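Bacteriocin immunity protein (PDB 4UHP) binds the nuclease domain of pyocin AP41 and, as in related colicin and pyocin immunity proteins, probably protects the producing cell from its own toxin. Local coordinates at residues E20-N25 against K40-F45. Numbering follows the deposited sequence.
Sequences EEFFKN and KLVKHF
With CG anti to the carbonyl carbon (chi1 -67°), Phe22 sends the far end of its ring to Leu41 and Val42 on helix 31-49. Leu41 has the same kind of first torsion (-66°), and its extended second torsion carries CD1 to Glu21. The Phe22 ring presents an edge to the helix backbone. Leu41 C and Val42 N lie near the ring plane there, with Phe22 CZ 3.8 Å from Val42 N. Val42 CG2 also sits at this edge, 3.5 Å from Phe22 CE1. Leu41 CB approaches Phe22 CZ obliquely, at 3.6 Å. The fold is built from helices and loops, with no strand, as in colicin and pyocin DNase immunity proteins. The contact joins the loop after helix 12-19 to the middle of helix 31-49. Glu21 crosses Leu41 at about a right angle, and its CD is 3.8 Å from Leu41 CD1. The methyl therefore packs against the carboxylate group itself. Glu21 OE2 forms a salt bridge with Arg37, one turn earlier on the same helix as Leu41; this pairing probably favours the charged form of the buried acid. Ile58 and Met38 also touch the Phe22 side chain. Phe22 and Val42 each pack on an aromatic side chain of the partner protein chain, and Phe22 O accepts a hydrogen bond from a polar side chain of that chain.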
ATOM      1  N   GLU D  20     -10.945   2.813 -11.403  1.00 25.72           N
ATOM      2  CA  GLU D  20     -10.733   4.247 -11.235  1.00 29.23           C
ATOM      3  C   GLU D  20     -10.704   4.645  -9.759  1.00 30.05           C
ATOM      4  O   GLU D  20     -10.110   5.658  -9.391  1.00 23.03           O
ATOM      5  CB  GLU D  20     -11.820   5.033 -11.972  1.00 35.22           C
ATOM      6  CG  GLU D  20     -11.673   5.015 -13.484  1.00 42.03           C
ATOM      7  CD  GLU D  20     -12.867   5.616 -14.200  1.00 49.11           C
ATOM      8  OE1 GLU D  20     -13.939   5.747 -13.571  1.00 52.33           O
ATOM      9  OE2 GLU D  20     -12.735   5.949 -15.397  1.00 51.96           O
ATOM     10  N   GLU D  21     -11.337   3.835  -8.919  1.00 24.93           N
ATOM     11  CA  GLU D  21     -11.418   4.122  -7.493  1.00 29.24           C
ATOM     12  C   GLU D  21     -10.056   3.935  -6.816  1.00 23.87           C
ATOM     13  O   GLU D  21      -9.845   4.384  -5.690  1.00 26.99           O
ATOM     14  CB  GLU D  21     -12.485   3.237  -6.840  1.00 34.98           C
ATOM     15  CG  GLU D  21     -12.999   3.749  -5.503  1.00 41.63           C
ATOM     16  CD  GLU D  21     -14.416   3.287  -5.196  1.00 40.36           C
ATOM     17  OE1 GLU D  21     -15.110   2.815  -6.122  1.00 38.79           O
ATOM     18  OE2 GLU D  21     -14.833   3.393  -4.024  1.00 39.52           O
ATOM     19  N   PHE D  22      -9.129   3.285  -7.515  1.00 23.58           N
ATOM     20  CA  PHE D  22      -7.765   3.127  -7.018  1.00 23.16           C
ATOM     21  C   PHE D  22      -6.896   4.341  -7.348  1.00 29.19           C
ATOM     22  O   PHE D  22      -5.689   4.333  -7.104  1.00 27.73           O
ATOM     23  CB  PHE D  22      -7.130   1.860  -7.594  1.00 18.99           C
ATOM     24  CG  PHE D  22      -7.766   0.591  -7.105  1.00 22.90           C
ATOM     25  CD1 PHE D  22      -7.338  -0.007  -5.934  1.00 25.24           C
ATOM     26  CD2 PHE D  22      -8.798   0.003  -7.814  1.00 28.94           C
ATOM     27  CE1 PHE D  22      -7.926  -1.171  -5.480  1.00 29.42           C
ATOM     28  CE2 PHE D  22      -9.389  -1.161  -7.366  1.00 32.00           C
ATOM     29  CZ  PHE D  22      -8.953  -1.749  -6.196  1.00 31.19           C
ATOM     30  N   PHE D  23      -7.514   5.384  -7.893  1.00 22.83           N
ATOM     31  CA  PHE D  23      -6.788   6.587  -8.287  1.00 28.93           C
ATOM     32  C   PHE D  23      -7.471   7.852  -7.777  1.00 23.96           C
ATOM     33  O   PHE D  23      -6.854   8.911  -7.709  1.00 26.50           O
ATOM     34  CB  PHE D  23      -6.647   6.653  -9.810  1.00 26.88           C
ATOM     35  CG  PHE D  23      -5.805   5.552 -10.390  1.00 22.58           C
ATOM     36  CD1 PHE D  23      -6.359   4.317 -10.685  1.00 26.45           C
ATOM     37  CD2 PHE D  23      -4.459   5.755 -10.648  1.00 23.21           C
ATOM     38  CE1 PHE D  23      -5.585   3.301 -11.220  1.00 28.24           C
ATOM     39  CE2 PHE D  23      -3.680   4.746 -11.185  1.00 23.94           C
ATOM     40  CZ  PHE D  23      -4.244   3.515 -11.469  1.00 26.04           C
ATOM     41  N   LYS D  24      -8.750   7.733  -7.435  1.00 36.67           N
ATOM     42  CA  LYS D  24      -9.539   8.862  -6.956  1.00 36.08           C
ATOM     43  C   LYS D  24     -10.434   8.433  -5.803  1.00 35.18           C
ATOM     44  O   LYS D  24     -10.673   7.242  -5.601  1.00 34.69           O
ATOM     45  CB  LYS D  24     -10.392   9.452  -8.084  1.00 43.58           C
ATOM     46  CG  LYS D  24     -11.784   8.842  -8.191  1.00 51.98           C
ATOM     47  CD  LYS D  24     -12.587   9.483  -9.313  1.00 59.67           C
ATOM     48  CE  LYS D  24     -12.627   8.592 -10.544  1.00 60.96           C
ATOM     49  NZ  LYS D  24     -13.760   8.932 -11.449  1.00 64.06           N
ATOM     50  N   ASN D  25     -10.931   9.407  -5.049  1.00 34.97           N
ATOM     51  CA  ASN D  25     -11.844   9.119  -3.951  1.00 36.45           C
ATOM     52  C   ASN D  25     -13.299   9.190  -4.397  1.00 37.96           C
ATOM     53  O   ASN D  25     -14.002  10.153  -4.094  1.00 39.62           O
ATOM     54  CB  ASN D  25     -11.605  10.084  -2.788  1.00 37.77           C
ATOM     55  CG  ASN D  25     -12.212   9.591  -1.491  1.00 41.33           C
ATOM     56  OD1 ASN D  25     -13.014   8.657  -1.481  1.00 44.74           O
ATOM     57  ND2 ASN D  25     -11.832  10.219  -0.385  1.00 41.30           N
ATOM     58  N   LYS D  40     -11.535  -4.311   0.348  1.00 27.79           N
ATOM     59  CA  LYS D  40     -12.551  -5.138  -0.291  1.00 31.69           C
ATOM     60  C   LYS D  40     -12.411  -5.141  -1.813  1.00 28.68           C
ATOM     61  O   LYS D  40     -12.583  -6.177  -2.455  1.00 27.50           O
ATOM     62  CB  LYS D  40     -13.952  -4.659   0.096  1.00 34.93           C
ATOM     63  CG  LYS D  40     -15.073  -5.475  -0.531  1.00 44.09           C
ATOM     64  CD  LYS D  40     -16.428  -4.812  -0.347  1.00 47.87           C
ATOM     65  CE  LYS D  40     -17.515  -5.589  -1.072  1.00 52.74           C
ATOM     66  NZ  LYS D  40     -18.843  -4.925  -0.963  1.00 60.50           N
ATOM     67  N   LEU D  41     -12.105  -3.979  -2.381  1.00 23.87           N
ATOM     68  CA  LEU D  41     -11.994  -3.847  -3.832  1.00 27.24           C
ATOM     69  C   LEU D  41     -10.774  -4.589  -4.371  1.00 23.49           C
ATOM     70  O   LEU D  41     -10.839  -5.219  -5.427  1.00 25.16           O
ATOM     71  CB  LEU D  41     -11.934  -2.372  -4.235  1.00 25.24           C
ATOM     72  CG  LEU D  41     -13.194  -1.542  -3.979  1.00 26.98           C
ATOM     73  CD1 LEU D  41     -13.017  -0.131  -4.516  1.00 29.64           C
ATOM     74  CD2 LEU D  41     -14.414  -2.207  -4.596  1.00 28.19           C
ATOM     75  N   VAL D  42      -9.665  -4.507  -3.643  1.00 22.73           N
ATOM     76  CA  VAL D  42      -8.441  -5.211  -4.016  1.00 27.22           C
ATOM     77  C   VAL D  42      -8.652  -6.718  -4.065  1.00 33.80           C
ATOM     78  O   VAL D  42      -8.313  -7.373  -5.050  1.00 37.78           O
ATOM     79  CB  VAL D  42      -7.288  -4.919  -3.033  1.00 27.99           C
ATOM     80  CG1 VAL D  42      -6.158  -5.926  -3.224  1.00 29.49           C
ATOM     81  CG2 VAL D  42      -6.780  -3.501  -3.206  1.00 24.98           C
ATOM     82  N   LYS D  43      -9.210  -7.269  -2.993  1.00 34.77           N
ATOM     83  CA  LYS D  43      -9.375  -8.711  -2.900  1.00 31.98           C
ATOM     84  C   LYS D  43     -10.440  -9.185  -3.878  1.00 28.23           C
ATOM     85  O   LYS D  43     -10.378 -10.307  -4.373  1.00 32.76           O
ATOM     86  CB  LYS D  43      -9.712  -9.124  -1.466  1.00 43.20           C
ATOM     87  CG  LYS D  43      -8.630  -8.736  -0.459  1.00 49.34           C
ATOM     88  CD  LYS D  43      -7.235  -8.952  -1.049  1.00 52.86           C
ATOM     89  CE  LYS D  43      -6.150  -8.996   0.015  1.00 58.56           C
ATOM     90  NZ  LYS D  43      -5.143 -10.053  -0.282  1.00 61.96           N
ATOM     91  N   HIS D  44     -11.403  -8.318  -4.171  1.00 26.33           N
ATOM     92  CA  HIS D  44     -12.400  -8.610  -5.195  1.00 29.88           C
ATOM     93  C   HIS D  44     -11.758  -8.627  -6.579  1.00 24.44           C
ATOM     94  O   HIS D  44     -12.054  -9.495  -7.400  1.00 29.19           O
ATOM     95  CB  HIS D  44     -13.535  -7.588  -5.158  1.00 32.02           C
ATOM     96  CG  HIS D  44     -14.523  -7.746  -6.270  1.00 35.17           C
ATOM     97  ND1 HIS D  44     -15.425  -8.786  -6.321  1.00 37.33           N
ATOM     98  CD2 HIS D  44     -14.744  -6.999  -7.378  1.00 33.78           C
ATOM     99  CE1 HIS D  44     -16.164  -8.670  -7.411  1.00 36.88           C
ATOM    100  NE2 HIS D  44     -15.770  -7.596  -8.070  1.00 35.48           N
ATOM    101  N   PHE D  45     -10.886  -7.653  -6.828  1.00 23.11           N
ATOM    102  CA  PHE D  45     -10.126  -7.579  -8.072  1.00 21.68           C
ATOM    103  C   PHE D  45      -9.362  -8.876  -8.315  1.00 22.41           C
ATOM    104  O   PHE D  45      -9.462  -9.479  -9.384  1.00 21.16           O
ATOM    105  CB  PHE D  45      -9.157  -6.390  -8.038  1.00 19.40           C
ATOM    106  CG  PHE D  45      -8.270  -6.289  -9.250  1.00 19.58           C
ATOM    107  CD1 PHE D  45      -8.675  -5.565 -10.361  1.00 21.14           C
ATOM    108  CD2 PHE D  45      -7.031  -6.912  -9.278  1.00 21.01           C
ATOM    109  CE1 PHE D  45      -7.864  -5.467 -11.477  1.00 18.30           C
ATOM    110  CE2 PHE D  45      -6.217  -6.822 -10.393  1.00 20.27           C
ATOM    111  CZ  PHE D  45      -6.635  -6.097 -11.494  1.00 15.25           C
TER